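PDB 2W7Y: probable sugar ABC transporter, sugar-binding protein from Streptococcus pneumoniae, which binds the blood group A-trisaccharide and probably delivers such host glycans to an ABC transporter for uptake into the bacterium. Local coordinates for residues A[223-228]-A[383-388]; A[165-170]-A[190-195]; A[60-65]-A[339-344]; A[238-243]-A[416-421]; A[92-97]-A[111-116]. All coordinates share one frame; numbering follows the deposited sequence.

Interaction 1: A[223-228]-A[383-388]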
# COMPACT_ATOMS: atom_id res chain seq x y z
N LYS A 223 13.65 -11.97 -6.96
CA LYS A 223 13.49 -13.24 -6.24
C LYS A 223 13.68 -13.09 -4.72
O LYS A 223 13.17 -13.90 -3.94
CB LYS A 223 14.37 -14.35 -6.83
CG LYS A 223 15.87 -14.10 -6.77
CD LYS A 223 16.62 -15.28 -7.39
CE LYS A 223 18.13 -15.12 -7.25
NZ LYS A 223 18.88 -16.25 -7.88
N LEU A 224 14.42 -12.06 -4.32
CA LEU A 224 14.49 -11.63 -2.93
C LEU A 224 13.11 -11.28 -2.38
O LEU A 224 12.79 -11.61 -1.24
CB LEU A 224 15.42 -10.42 -2.79
CG LEU A 224 16.77 -10.51 -2.07
CD1 LEU A 224 17.52 -11.82 -2.32
CD2 LEU A 224 17.63 -9.30 -2.44
N LEU A 225 12.31 -10.62 -3.22
CA LEU A 225 10.93 -10.23 -2.88
C LEU A 225 9.89 -11.33 -3.15
O LEU A 225 8.68 -11.05 -3.13
CB LEU A 225 10.55 -8.94 -3.61
CG LEU A 225 11.26 -7.64 -3.20
CD1 LEU A 225 11.15 -6.60 -4.32
CD2 LEU A 225 10.68 -7.07 -1.89
N ASP A 226 10.35 -12.55 -3.41
CA ASP A 226 9.48 -13.72 -3.61
C ASP A 226 9.35 -14.55 -2.33
O ASP A 226 8.38 -15.28 -2.14
CB ASP A 226 10.04 -14.61 -4.72
CG ASP A 226 9.33 -14.43 -6.04
OD1 ASP A 226 8.09 -14.63 -6.11
OD2 ASP A 226 10.01 -14.12 -7.04
N LYS A 227 10.36 -14.44 -1.47
CA LYS A 227 10.43 -15.23 -0.24
C LYS A 227 10.56 -14.30 0.97
O LYS A 227 10.83 -13.11 0.80
CB LYS A 227 11.62 -16.19 -0.31
CG LYS A 227 11.65 -17.13 -1.51
CD LYS A 227 10.60 -18.23 -1.42
CE LYS A 227 10.78 -19.27 -2.52
NZ LYS A 227 10.47 -18.73 -3.88
N PRO A 228 10.35 -14.84 2.20
CA PRO A 228 10.76 -14.12 3.41
C PRO A 228 12.24 -13.74 3.37
O PRO A 228 13.05 -14.41 2.72
CB PRO A 228 10.50 -15.14 4.52
CG PRO A 228 9.42 -16.00 4.00
CD PRO A 228 9.68 -16.11 2.52
N ALA A 383 8.14 -4.80 -15.14
CA ALA A 383 8.29 -5.67 -13.98
C ALA A 383 7.39 -5.17 -12.86
O ALA A 383 7.18 -3.97 -12.69
CB ALA A 383 9.73 -5.71 -13.51
N VAL A 384 6.85 -6.11 -12.10
CA VAL A 384 5.98 -5.76 -11.00
C VAL A 384 6.42 -6.51 -9.73
O VAL A 384 6.70 -7.72 -9.77
CB VAL A 384 4.48 -5.95 -11.40
CG1 VAL A 384 3.86 -7.22 -10.79
CG2 VAL A 384 3.68 -4.70 -11.09
N VAL A 385 6.51 -5.78 -8.62
CA VAL A 385 6.95 -6.32 -7.33
C VAL A 385 5.86 -6.23 -6.25
O VAL A 385 4.98 -5.37 -6.34
CB VAL A 385 8.27 -5.64 -6.81
CG1 VAL A 385 9.45 -5.96 -7.72
CG2 VAL A 385 8.10 -4.13 -6.66
N PRO A 386 5.90 -7.13 -5.24
CA PRO A 386 5.02 -6.97 -4.09
C PRO A 386 5.64 -6.01 -3.07
O PRO A 386 6.81 -5.65 -3.19
CB PRO A 386 4.93 -8.39 -3.52
CG PRO A 386 6.25 -9.00 -3.85
CD PRO A 386 6.74 -8.34 -5.12
N THR A 387 4.86 -5.59 -2.08
CA THR A 387 5.40 -4.69 -1.05
C THR A 387 6.27 -5.47 -0.08
O THR A 387 5.98 -6.63 0.24
CB THR A 387 4.29 -3.98 -0.24
OG1 THR A 387 3.40 -4.96 0.30
CG2 THR A 387 3.52 -3.01 -1.10
N VAL A 388 7.35 -4.83 0.37
CA VAL A 388 8.21 -5.33 1.44
C VAL A 388 7.36 -5.84 2.62
O VAL A 388 7.63 -6.91 3.17
CB VAL A 388 9.21 -4.24 1.93
CG1 VAL A 388 9.81 -4.60 3.29
CG2 VAL A 388 10.32 -4.03 0.90

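Interaction 2: A[165-170]-A[190-195]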
# COMPACT_ATOMS: atom_id res chain seq x y z
N LYS A 165 3.20 17.61 -13.90
CA LYS A 165 3.61 17.83 -15.30
C LYS A 165 4.20 19.22 -15.54
O LYS A 165 5.13 19.38 -16.34
CB LYS A 165 2.44 17.58 -16.25
CG LYS A 165 1.86 16.17 -16.21
CD LYS A 165 0.70 16.00 -17.19
CE LYS A 165 -0.57 16.68 -16.67
NZ LYS A 165 -1.65 16.71 -17.70
N ASP A 166 3.66 20.23 -14.85
CA ASP A 166 4.08 21.62 -15.02
C ASP A 166 5.47 21.90 -14.44
O ASP A 166 6.29 22.56 -15.07
CB ASP A 166 3.06 22.59 -14.42
CG ASP A 166 1.71 22.53 -15.11
OD1 ASP A 166 1.61 21.96 -16.22
OD2 ASP A 166 0.73 23.06 -14.54
N ILE A 167 5.71 21.39 -13.23
CA ILE A 167 7.01 21.51 -12.57
C ILE A 167 8.12 20.80 -13.37
O ILE A 167 9.22 21.34 -13.51
CB ILE A 167 6.97 21.01 -11.10
CG1 ILE A 167 6.04 21.91 -10.26
CG2 ILE A 167 8.37 20.94 -10.49
CD1 ILE A 167 5.67 21.35 -8.89
N PHE A 168 7.82 19.61 -13.88
CA PHE A 168 8.76 18.86 -14.72
C PHE A 168 9.11 19.61 -16.00
O PHE A 168 10.28 19.72 -16.37
CB PHE A 168 8.21 17.47 -15.05
CG PHE A 168 8.52 16.43 -14.00
CD1 PHE A 168 7.89 16.46 -12.75
CD2 PHE A 168 9.43 15.41 -14.27
CE1 PHE A 168 8.17 15.49 -11.79
CE2 PHE A 168 9.71 14.44 -13.30
CZ PHE A 168 9.08 14.48 -12.06
N ALA A 169 8.08 20.13 -16.67
CA ALA A 169 8.25 20.87 -17.92
C ALA A 169 9.12 22.11 -17.73
O ALA A 169 9.98 22.39 -18.56
CB ALA A 169 6.90 21.24 -18.51
N LYS A 170 8.88 22.82 -16.62
CA LYS A 170 9.62 24.03 -16.27
C LYS A 170 11.08 23.78 -15.91
O LYS A 170 11.96 24.60 -16.20
CB LYS A 170 8.92 24.79 -15.14
CG LYS A 170 7.60 25.44 -15.56
CD LYS A 170 7.00 26.28 -14.45
CE LYS A 170 5.75 27.01 -14.92
NZ LYS A 170 4.58 26.09 -15.04
N ALA A 190 17.44 16.22 -9.52
CA ALA A 190 18.43 17.29 -9.42
C ALA A 190 18.00 18.55 -10.18
O ALA A 190 18.12 19.66 -9.66
CB ALA A 190 19.79 16.80 -9.90
N SER A 191 17.49 18.37 -11.40
CA SER A 191 16.97 19.47 -12.23
C SER A 191 15.85 20.26 -11.55
O SER A 191 15.81 21.48 -11.65
CB SER A 191 16.46 18.93 -13.57
OG SER A 191 17.48 18.26 -14.27
N ILE A 192 14.96 19.53 -10.88
CA ILE A 192 13.79 20.12 -10.23
C ILE A 192 14.18 20.92 -8.99
O ILE A 192 13.57 21.95 -8.69
CB ILE A 192 12.73 19.03 -9.90
CG1 ILE A 192 12.04 18.58 -11.19
CG2 ILE A 192 11.69 19.54 -8.90
CD1 ILE A 192 11.42 17.22 -11.13
N ARG A 193 15.21 20.44 -8.29
CA ARG A 193 15.74 21.12 -7.11
C ARG A 193 16.48 22.42 -7.44
O ARG A 193 16.65 23.27 -6.57
CB ARG A 193 16.65 20.18 -6.30
CG ARG A 193 15.91 19.04 -5.62
CD ARG A 193 16.82 18.22 -4.72
NE ARG A 193 16.19 16.95 -4.37
CZ ARG A 193 16.51 15.77 -4.89
NH1 ARG A 193 17.48 15.67 -5.78
NH2 ARG A 193 15.87 14.68 -4.51
N LYS A 194 16.91 22.57 -8.70
CA LYS A 194 17.52 23.82 -9.17
C LYS A 194 16.51 24.96 -9.21
O LYS A 194 16.88 26.14 -9.24
CB LYS A 194 18.17 23.62 -10.54
CG LYS A 194 19.55 22.97 -10.49
CD LYS A 194 20.00 22.50 -11.86
CE LYS A 194 21.31 21.74 -11.78
NZ LYS A 194 21.45 20.74 -12.88
N GLN A 195 15.23 24.60 -9.23
CA GLN A 195 14.13 25.55 -9.11
C GLN A 195 13.83 25.74 -7.63
O GLN A 195 13.94 24.79 -6.84
CB GLN A 195 12.87 24.99 -9.80
CG GLN A 195 13.11 24.29 -11.13
CD GLN A 195 12.98 25.22 -12.33
OE1 GLN A 195 12.19 26.17 -12.32
NE2 GLN A 195 13.75 24.94 -13.37

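Interaction 3: A[60-65]-A[339-344]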
# COMPACT_ATOMS: atom_id res chain seq x y z
N ARG A 60 -18.03 3.64 5.43
CA ARG A 60 -18.89 3.51 6.60
C ARG A 60 -20.35 3.22 6.22
O ARG A 60 -21.05 2.51 6.94
CB ARG A 60 -18.82 4.75 7.50
CG ARG A 60 -17.48 4.95 8.21
CD ARG A 60 -17.56 5.96 9.36
NE ARG A 60 -17.97 7.30 8.93
CZ ARG A 60 -17.14 8.25 8.52
NH1 ARG A 60 -15.83 8.03 8.46
NH2 ARG A 60 -17.62 9.43 8.16
N ASP A 61 -20.79 3.78 5.10
CA ASP A 61 -22.12 3.48 4.56
C ASP A 61 -22.23 2.02 4.12
O ASP A 61 -23.26 1.38 4.35
CB ASP A 61 -22.48 4.42 3.39
CG ASP A 61 -22.83 5.82 3.85
OD1 ASP A 61 -23.12 6.01 5.05
OD2 ASP A 61 -22.82 6.74 3.01
N LEU A 62 -21.17 1.52 3.50
CA LEU A 62 -21.05 0.11 3.12
C LEU A 62 -21.15 -0.83 4.32
O LEU A 62 -21.78 -1.88 4.23
CB LEU A 62 -19.73 -0.13 2.37
CG LEU A 62 -19.66 -0.31 0.85
CD1 LEU A 62 -20.63 0.59 0.09
CD2 LEU A 62 -18.22 -0.09 0.36
N TYR A 63 -20.53 -0.45 5.43
CA TYR A 63 -20.45 -1.30 6.62
C TYR A 63 -21.78 -1.44 7.37
O TYR A 63 -22.22 -2.55 7.64
CB TYR A 63 -19.38 -0.80 7.61
CG TYR A 63 -17.97 -0.67 7.06
CD1 TYR A 63 -17.46 -1.56 6.12
CD2 TYR A 63 -17.13 0.35 7.53
CE1 TYR A 63 -16.16 -1.43 5.64
CE2 TYR A 63 -15.83 0.48 7.06
CZ TYR A 63 -15.35 -0.41 6.11
OH TYR A 63 -14.07 -0.28 5.65
N ASP A 64 -22.41 -0.32 7.71
CA ASP A 64 -23.64 -0.37 8.51
C ASP A 64 -24.87 -0.74 7.68
O ASP A 64 -25.94 -0.99 8.23
CB ASP A 64 -23.85 0.91 9.35
CG ASP A 64 -23.74 2.18 8.54
OD1 ASP A 64 -23.96 2.14 7.32
OD2 ASP A 64 -23.45 3.24 9.15
N LYS A 65 -24.69 -0.79 6.37
CA LYS A 65 -25.65 -1.36 5.43
C LYS A 65 -25.62 -2.89 5.53
O LYS A 65 -26.66 -3.55 5.41
CB LYS A 65 -25.33 -0.86 4.02
CG LYS A 65 -25.88 -1.66 2.85
CD LYS A 65 -25.54 -0.92 1.56
CE LYS A 65 -25.14 -1.87 0.44
NZ LYS A 65 -24.52 -1.13 -0.70
N LYS A 339 -18.02 -2.66 -7.31
CA LYS A 339 -18.35 -1.58 -8.24
C LYS A 339 -18.33 -0.24 -7.52
O LYS A 339 -17.87 0.76 -8.07
CB LYS A 339 -19.72 -1.82 -8.89
CG LYS A 339 -20.05 -0.85 -10.02
CD LYS A 339 -21.35 -1.19 -10.70
CE LYS A 339 -21.58 -0.28 -11.90
NZ LYS A 339 -22.75 -0.71 -12.71
N VAL A 340 -18.81 -0.22 -6.28
CA VAL A 340 -18.73 0.96 -5.42
C VAL A 340 -17.28 1.24 -5.04
O VAL A 340 -16.87 2.40 -5.00
CB VAL A 340 -19.62 0.81 -4.15
CG1 VAL A 340 -19.49 2.04 -3.25
CG2 VAL A 340 -21.08 0.58 -4.54
N ILE A 341 -16.51 0.18 -4.79
CA ILE A 341 -15.08 0.30 -4.50
C ILE A 341 -14.32 1.00 -5.63
O ILE A 341 -13.44 1.80 -5.37
CB ILE A 341 -14.40 -1.08 -4.16
CG1 ILE A 341 -14.98 -1.70 -2.87
CG2 ILE A 341 -12.88 -0.96 -4.09
CD1 ILE A 341 -14.68 -0.94 -1.57
N PHE A 342 -14.69 0.73 -6.88
CA PHE A 342 -14.07 1.41 -8.02
C PHE A 342 -14.64 2.81 -8.31
O PHE A 342 -13.88 3.75 -8.50
CB PHE A 342 -14.11 0.54 -9.29
CG PHE A 342 -13.43 1.16 -10.47
CD1 PHE A 342 -12.05 1.31 -10.50
CD2 PHE A 342 -14.18 1.62 -11.56
CE1 PHE A 342 -11.42 1.91 -11.59
CE2 PHE A 342 -13.56 2.21 -12.65
CZ PHE A 342 -12.18 2.36 -12.67
N GLU A 343 -15.97 2.93 -8.32
CA GLU A 343 -16.64 4.16 -8.78
C GLU A 343 -16.76 5.28 -7.73
O GLU A 343 -16.56 6.45 -8.06
CB GLU A 343 -18.03 3.84 -9.35
CG GLU A 343 -18.02 3.01 -10.62
CD GLU A 343 -19.39 2.91 -11.27
OE1 GLU A 343 -19.45 2.89 -12.52
OE2 GLU A 343 -20.40 2.86 -10.54
N LYS A 344 -17.11 4.92 -6.50
CA LYS A 344 -17.28 5.90 -5.42
C LYS A 344 -16.00 6.06 -4.61
O LYS A 344 -15.51 7.18 -4.42
CB LYS A 344 -18.45 5.51 -4.51
CG LYS A 344 -19.77 6.18 -4.84
CD LYS A 344 -20.44 5.56 -6.05
CE LYS A 344 -21.58 6.43 -6.56
NZ LYS A 344 -21.09 7.75 -7.05

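Interaction 4: A[238-243]-A[416-421]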
# COMPACT_ATOMS: atom_id res chain seq x y z
N GLU A 238 22.78 -6.72 -4.41
CA GLU A 238 21.56 -6.05 -4.86
C GLU A 238 20.82 -5.34 -3.71
O GLU A 238 20.35 -4.22 -3.88
CB GLU A 238 20.62 -7.04 -5.56
CG GLU A 238 21.13 -7.56 -6.90
CD GLU A 238 22.06 -8.75 -6.77
OE1 GLU A 238 22.25 -9.25 -5.64
OE2 GLU A 238 22.61 -9.19 -7.80
N PHE A 239 20.72 -6.01 -2.56
CA PHE A 239 20.10 -5.44 -1.36
C PHE A 239 20.90 -4.24 -0.85
O PHE A 239 20.32 -3.22 -0.48
CB PHE A 239 20.00 -6.50 -0.26
CG PHE A 239 19.02 -6.16 0.83
CD1 PHE A 239 17.74 -6.70 0.83
CD2 PHE A 239 19.39 -5.31 1.88
CE1 PHE A 239 16.84 -6.39 1.84
CE2 PHE A 239 18.48 -4.99 2.90
CZ PHE A 239 17.20 -5.54 2.87
N ALA A 240 22.23 -4.37 -0.85
CA ALA A 240 23.13 -3.32 -0.38
C ALA A 240 23.17 -2.12 -1.32
O ALA A 240 23.20 -0.97 -0.86
CB ALA A 240 24.53 -3.86 -0.14
N ASP A 241 23.18 -2.38 -2.63
CA ASP A 241 23.17 -1.33 -3.65
C ASP A 241 21.88 -0.52 -3.65
O ASP A 241 21.91 0.70 -3.80
CB ASP A 241 23.41 -1.90 -5.06
CG ASP A 241 24.80 -2.47 -5.24
OD1 ASP A 241 25.00 -3.20 -6.23
OD2 ASP A 241 25.68 -2.21 -4.39
N ALA A 242 20.75 -1.21 -3.50
CA ALA A 242 19.44 -0.56 -3.48
C ALA A 242 19.35 0.39 -2.29
O ALA A 242 19.00 1.57 -2.44
CB ALA A 242 18.33 -1.61 -3.41
N LEU A 243 19.68 -0.13 -1.11
CA LEU A 243 19.76 0.65 0.12
C LEU A 243 20.58 1.92 -0.08
O LEU A 243 20.13 3.01 0.29
CB LEU A 243 20.37 -0.23 1.22
CG LEU A 243 19.79 -0.31 2.63
CD1 LEU A 243 18.25 -0.37 2.65
CD2 LEU A 243 20.39 -1.52 3.34
N GLN A 416 28.40 3.54 5.88
CA GLN A 416 28.30 2.91 7.19
C GLN A 416 26.86 2.86 7.71
O GLN A 416 26.55 2.06 8.60
CB GLN A 416 29.25 3.57 8.21
CG GLN A 416 28.99 5.04 8.47
CD GLN A 416 30.05 5.69 9.36
OE1 GLN A 416 29.77 6.12 10.44
NE2 GLN A 416 31.26 5.73 8.88
N LYS A 417 25.99 3.71 7.16
CA LYS A 417 24.56 3.62 7.43
C LYS A 417 23.95 2.38 6.78
O LYS A 417 23.14 1.69 7.41
CB LYS A 417 23.82 4.88 6.96
CG LYS A 417 22.35 4.94 7.38
CD LYS A 417 22.19 5.04 8.89
CE LYS A 417 20.74 4.94 9.31
NZ LYS A 417 20.59 5.16 10.77
N VAL A 418 24.34 2.10 5.54
CA VAL A 418 23.94 0.88 4.84
C VAL A 418 24.34 -0.34 5.66
O VAL A 418 23.51 -1.23 5.90
CB VAL A 418 24.54 0.81 3.40
CG1 VAL A 418 24.47 -0.61 2.84
CG2 VAL A 418 23.83 1.77 2.47
N LYS A 419 25.59 -0.36 6.12
CA LYS A 419 26.12 -1.47 6.91
C LYS A 419 25.39 -1.65 8.24
O LYS A 419 25.10 -2.78 8.64
CB LYS A 419 27.62 -1.30 7.15
CG LYS A 419 28.34 -2.62 7.37
CD LYS A 419 29.39 -2.52 8.45
CE LYS A 419 29.67 -3.89 9.05
NZ LYS A 419 30.49 -3.81 10.28
N SER A 420 25.09 -0.54 8.92
CA SER A 420 24.40 -0.59 10.20
C SER A 420 22.91 -0.93 10.02
O SER A 420 22.30 -1.52 10.91
CB SER A 420 24.59 0.71 11.00
OG SER A 420 23.63 1.70 10.66
N THR A 421 22.35 -0.54 8.88
CA THR A 421 20.98 -0.89 8.53
C THR A 421 20.85 -2.40 8.33
O THR A 421 19.92 -3.02 8.85
CB THR A 421 20.49 -0.14 7.26
OG1 THR A 421 20.44 1.27 7.54
CG2 THR A 421 19.11 -0.62 6.83

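Interaction 5: A[92-97]-A[111-116]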
# COMPACT_ATOMS: atom_id res chain seq x y z
N ASN A 92 -1.94 -5.16 20.41
CA ASN A 92 -2.34 -5.14 21.81
C ASN A 92 -3.19 -6.35 22.18
O ASN A 92 -3.14 -6.83 23.31
CB ASN A 92 -3.05 -3.83 22.19
CG ASN A 92 -2.11 -2.63 22.18
OD1 ASN A 92 -0.89 -2.76 22.30
ND2 ASN A 92 -2.69 -1.44 22.04
N LYS A 93 -3.98 -6.85 21.23
CA LYS A 93 -4.75 -8.07 21.45
C LYS A 93 -3.91 -9.34 21.29
O LYS A 93 -4.06 -10.27 22.07
CB LYS A 93 -6.00 -8.11 20.57
CG LYS A 93 -6.99 -7.00 20.90
CD LYS A 93 -8.44 -7.40 20.67
CE LYS A 93 -9.38 -6.28 21.10
NZ LYS A 93 -10.82 -6.70 21.15
N VAL A 94 -3.01 -9.35 20.31
CA VAL A 94 -2.07 -10.47 20.10
C VAL A 94 -1.24 -10.76 21.36
O VAL A 94 -1.08 -11.92 21.75
CB VAL A 94 -1.16 -10.25 18.85
CG1 VAL A 94 -0.06 -11.31 18.76
CG2 VAL A 94 -1.99 -10.27 17.58
N ALA A 95 -0.71 -9.70 21.97
CA ALA A 95 -0.17 -9.78 23.33
C ALA A 95 -1.33 -10.06 24.27
O ALA A 95 -2.32 -9.34 24.25
CB ALA A 95 0.54 -8.49 23.71
N SER A 96 -1.21 -11.11 25.07
CA SER A 96 -2.31 -11.68 25.88
C SER A 96 -3.19 -12.66 25.08
O SER A 96 -4.29 -13.03 25.52
CB SER A 96 -3.14 -10.61 26.63
OG SER A 96 -4.07 -9.96 25.78
N GLY A 97 -2.69 -13.08 23.92
CA GLY A 97 -3.22 -14.22 23.17
C GLY A 97 -4.60 -14.09 22.56
O GLY A 97 -5.33 -15.07 22.45
N SER A 111 0.13 -9.73 11.85
CA SER A 111 1.14 -10.09 12.83
C SER A 111 1.60 -11.52 12.61
O SER A 111 0.77 -12.43 12.46
CB SER A 111 0.57 -9.93 14.24
OG SER A 111 1.45 -10.49 15.21
N LEU A 112 2.92 -11.72 12.56
CA LEU A 112 3.50 -13.05 12.41
C LEU A 112 3.33 -13.88 13.69
O LEU A 112 3.22 -15.11 13.63
CB LEU A 112 4.98 -12.96 12.01
CG LEU A 112 5.33 -12.36 10.64
CD1 LEU A 112 6.84 -12.28 10.47
CD2 LEU A 112 4.71 -13.16 9.48
N ALA A 113 3.31 -13.20 14.83
CA ALA A 113 3.03 -13.82 16.12
C ALA A 113 1.58 -14.30 16.23
O ALA A 113 1.30 -15.30 16.89
CB ALA A 113 3.35 -12.85 17.26
N ALA A 114 0.67 -13.59 15.57
CA ALA A 114 -0.74 -13.98 15.53
C ALA A 114 -0.94 -15.28 14.74
O ALA A 114 -1.73 -16.14 15.14
CB ALA A 114 -1.58 -12.87 14.94
N ILE A 115 -0.22 -15.40 13.63
CA ILE A 115 -0.25 -16.61 12.81
C ILE A 115 0.37 -17.82 13.53
O ILE A 115 -0.17 -18.92 13.46
CB ILE A 115 0.41 -16.36 11.42
CG1 ILE A 115 -0.46 -15.41 10.59
CG2 ILE A 115 0.65 -17.68 10.68
CD1 ILE A 115 0.30 -14.66 9.51
N GLU A 116 1.48 -17.60 14.23
CA GLU A 116 2.16 -18.67 14.99
C GLU A 116 1.28 -19.20 16.13
O GLU A 116 1.29 -20.40 16.43
CB GLU A 116 3.53 -18.20 15.52
CG GLU A 116 3.51 -17.67 16.97
CD GLU A 116 4.83 -17.08 17.45
OE1 GLU A 116 5.90 -17.43 16.90
OE2 GLU A 116 4.80 -16.27 18.41

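Interaction 1: A[223-228]-A[383-388]
Leu225 packs against Val385, Pro386 and Val388 where, in this solute-binding protein fold, a sheet strand gives way to a helix. Its own segment is the turn that follows helix 219-224, with Asp226 N bonded back to Lys223 O; the partner is the end of strand 383-385 and the first residue of helix 388-392. Leu225 suits the place because its two methyls diverge. With CG set beside the backbone N and anti to the carbonyl carbon (chi1 -68°), the branch extends toward the strand end, and CD1 lands 3.9 Å from Val385 CG1. The other methyl, CD2, turns to the helix start and lies 4.1 Å from Val388 CG2. Val388 sets its own CG2 beside its backbone N, while CG1 lies anti to that N (chi1 163°). Both valines meet the leucine at a slant, each through a different methyl. Pro386 meets the leucine nearer the backbone, its CD being 4.1 Å from Leu225 CB. Asn212 of helix 207-215 binds Pro386 O through ND2 and Val388 N through OD1, which satisfies the polar backbone beside the apolar cluster. Thr387 points away from the leucine and caps the helix, its OG1 bonded to Asp390 N. The nearest approach of the two segments brings Pro386 CG to 3.3 Å from Leu225 O.

Interaction 2: A[165-170]-A[190-195]
Phe168 and Ile192 mark the closest backbone approach, their CA atoms 6.9 Å apart, between helix 165-171 and the last turns of helix 182-193. Beyond that helix, Gln195 has an extended backbone, and its N bonds to Ile192 O. Ile192 buries more surface here than any other residue and sends its two branches to different partners. The longer one ends in CD1, which sits over the centre of the Phe168 ring, 3.7 Å from its centroid and 11° off the ring normal: a CH-pi contact made by a methyl over an aromatic face. The shorter branch, CG2, meets Ile167 CG2 at 3.9 Å, the two side chains crossing almost at right angles. This is helix-to-helix packing within one lobe of the two-lobed solute-binding fold. The unbranched CG1-CD1 arm of isoleucine can lay its methyl on the flat ring, while the beta branch is left for Ile167; Tyr163 meets the same phenylalanine edge-to-face. The neighbouring Ile167 also touches Val198 and Ala275, joining the helix pair to nearby loops. At the margin, where Lys170 is exposed, polar groups replace apolar ones. Gln195, its chain bent at chi2 (-92°), brings NE2 to 3.4 Å from Lys170 O.

Interaction 3: A[60-65]-A[339-344]
Leu62 of helix 54-69 and Val340 of helix 335-343 reach toward each other tip to tip, with Leu62 CD1 3.8 Å from Val340 CG1. Their backbones stay well apart, the CA atoms of this nearest pair being 8.9 Å from one another, so the branched ends of the side chains span the gap. Val340 holds CG1 anti to the backbone N (chi1 179°), and this methyl is the one that meets the leucine. Ile341 leaves its helix obliquely to the contact, yet its long branch carries CD1 back to the leucine, 4.1 Å from Leu62 CD2, and the two side chains cross at an angle. That reach depends on a folded chain, with chi1 at -64° and chi2 at -66°. Leu62 therefore works as a fork: one methyl for the valine, the other for the isoleucine on the following position. Leucine suits this role because it branches far from the backbone, while valine offers a methyl close to its own helix and isoleucine adds a longer arm that reaches out with CD1. The backbone bonds stay within each helix, and the packing between the two segments is apolar. The side chain of Ile341 is about 7 Å from the bound galactose, which puts the contact near the sugar pocket. Around it, helix 319-332 covers Leu62 with Met332 and binds Leu62 O through Tyr331 OH; Phe342, on the other side of its helix, packs against helices 356-361 and 366-379, while Tyr63 meets Phe42 edge-to-face and touches the ring of His44, both of strand 39-44.

Interaction 4: A[238-243]-A[416-421]
Leu243 and Val418 lie at the closest backbone approach of two packed helices, 237-252 and the C-terminal 414-427, in one of the helical parts of the solute-binding protein fold. Their local axes come within 9.9 Å, and the N-to-C directions make an angle of 128°, so the helices run roughly against each other while crossing steeply. Apolar contacts join them. Leu243 CD2 meets Thr421 CG2 tip to tip at 3.8 Å, while nearer the backbone Leu243 CB lies 4.2 Å from Val418 CG2. Val418 splits its work between two residues: the CG2 methyl goes to Leu243, and CG1, anti to the backbone N (chi1 163°), turns to Ala240, whose small CB stands 4.4 Å away. Alanine suits that spot because a short side chain lets the valine approach the helix backbone, and CG1 is also 3.9 Å from Ala240 O. One turn on in helix 237-252, Met247 also touches Val418 and Thr421, and Phe211 of helix 207-215 packs on Leu243.

Each helix keeps its own backbone hydrogen bonds, and helix 414-427 adds a side-chain one. Threonine can serve both chemistries: its methyl faces the leucine while its hydroxyl returns to the preceding turn. Lys417 O thus accepts from Thr421 N and Thr421 OG1, which approach from opposite faces of its plane. The hydroxyl bond is 2.7 Å long, with Thr421 OG1 lying above the carbonyl plane of Lys417, 40° out of it.

Interaction 5: A[92-97]-A[111-116]
A Schellman motif at the end of helix 86-94 packs beside the N-cap of helix 112-116, and Val94 meets Ser111, Ala113 and Ala114 there. Val94 is the last helical residue on its side and supplies both methyls that make the contact. Its CG2 reaches Ala114 CB at 3.7 Å. The other methyl, CG1, is anti to the backbone N (chi1 171°) and touches both Ala113 CB, 4.0 Å away, and Ser111 OG at 3.9 Å. Alanines suit the opposing turn because their short side chains let the two backbones draw close, the CA atoms of Val94 and Ala114 being 5.9 Å apart. Serine suits its position because its hydroxyl can cap the helix: Ser111 OG accepts from Ala114 N at 3.2 Å, with an angle of 147° at the hydrogen, and this N-H also makes a weak bond to Ser111 O. The valine methyls lie against this cap. Where helix 86-94 ends, Gly97 closes the Schellman motif with positive phi (68°), and its N bonds to Val94 O across a type II turn. Leu119 extends the apolar patch over Val94, Val120 does the same for Ala114, and Ser111 also touches Met90 and Asn91 of helix 86-94. The chain between the two helices includes strand 102-104 of the four-stranded sheet, while Lys93 forms a salt bridge with Glu41 of the adjoining strand 39-44.

How the interactions relate
Interactions 1, 3 and 4 are buried, whereas 2 and 5 are partly buried. All five rest on branched apolar side chains, but their polar trimmings differ. Interaction 2 alone adds an aromatic face, and a serine cap borders interaction 5. Interactions 1 and 4 lie on the same side of the chain's centre and touch, through Leu224 CD2 and Phe239 CD1 at 4.2 Å; both also lean on helix 207-215. Interaction 3 lies across the chain's centre from them and is the one nearest the sugar. Interactions 3 and 4 join helices far apart in sequence, while 2 and 5 join close neighbours along the chain.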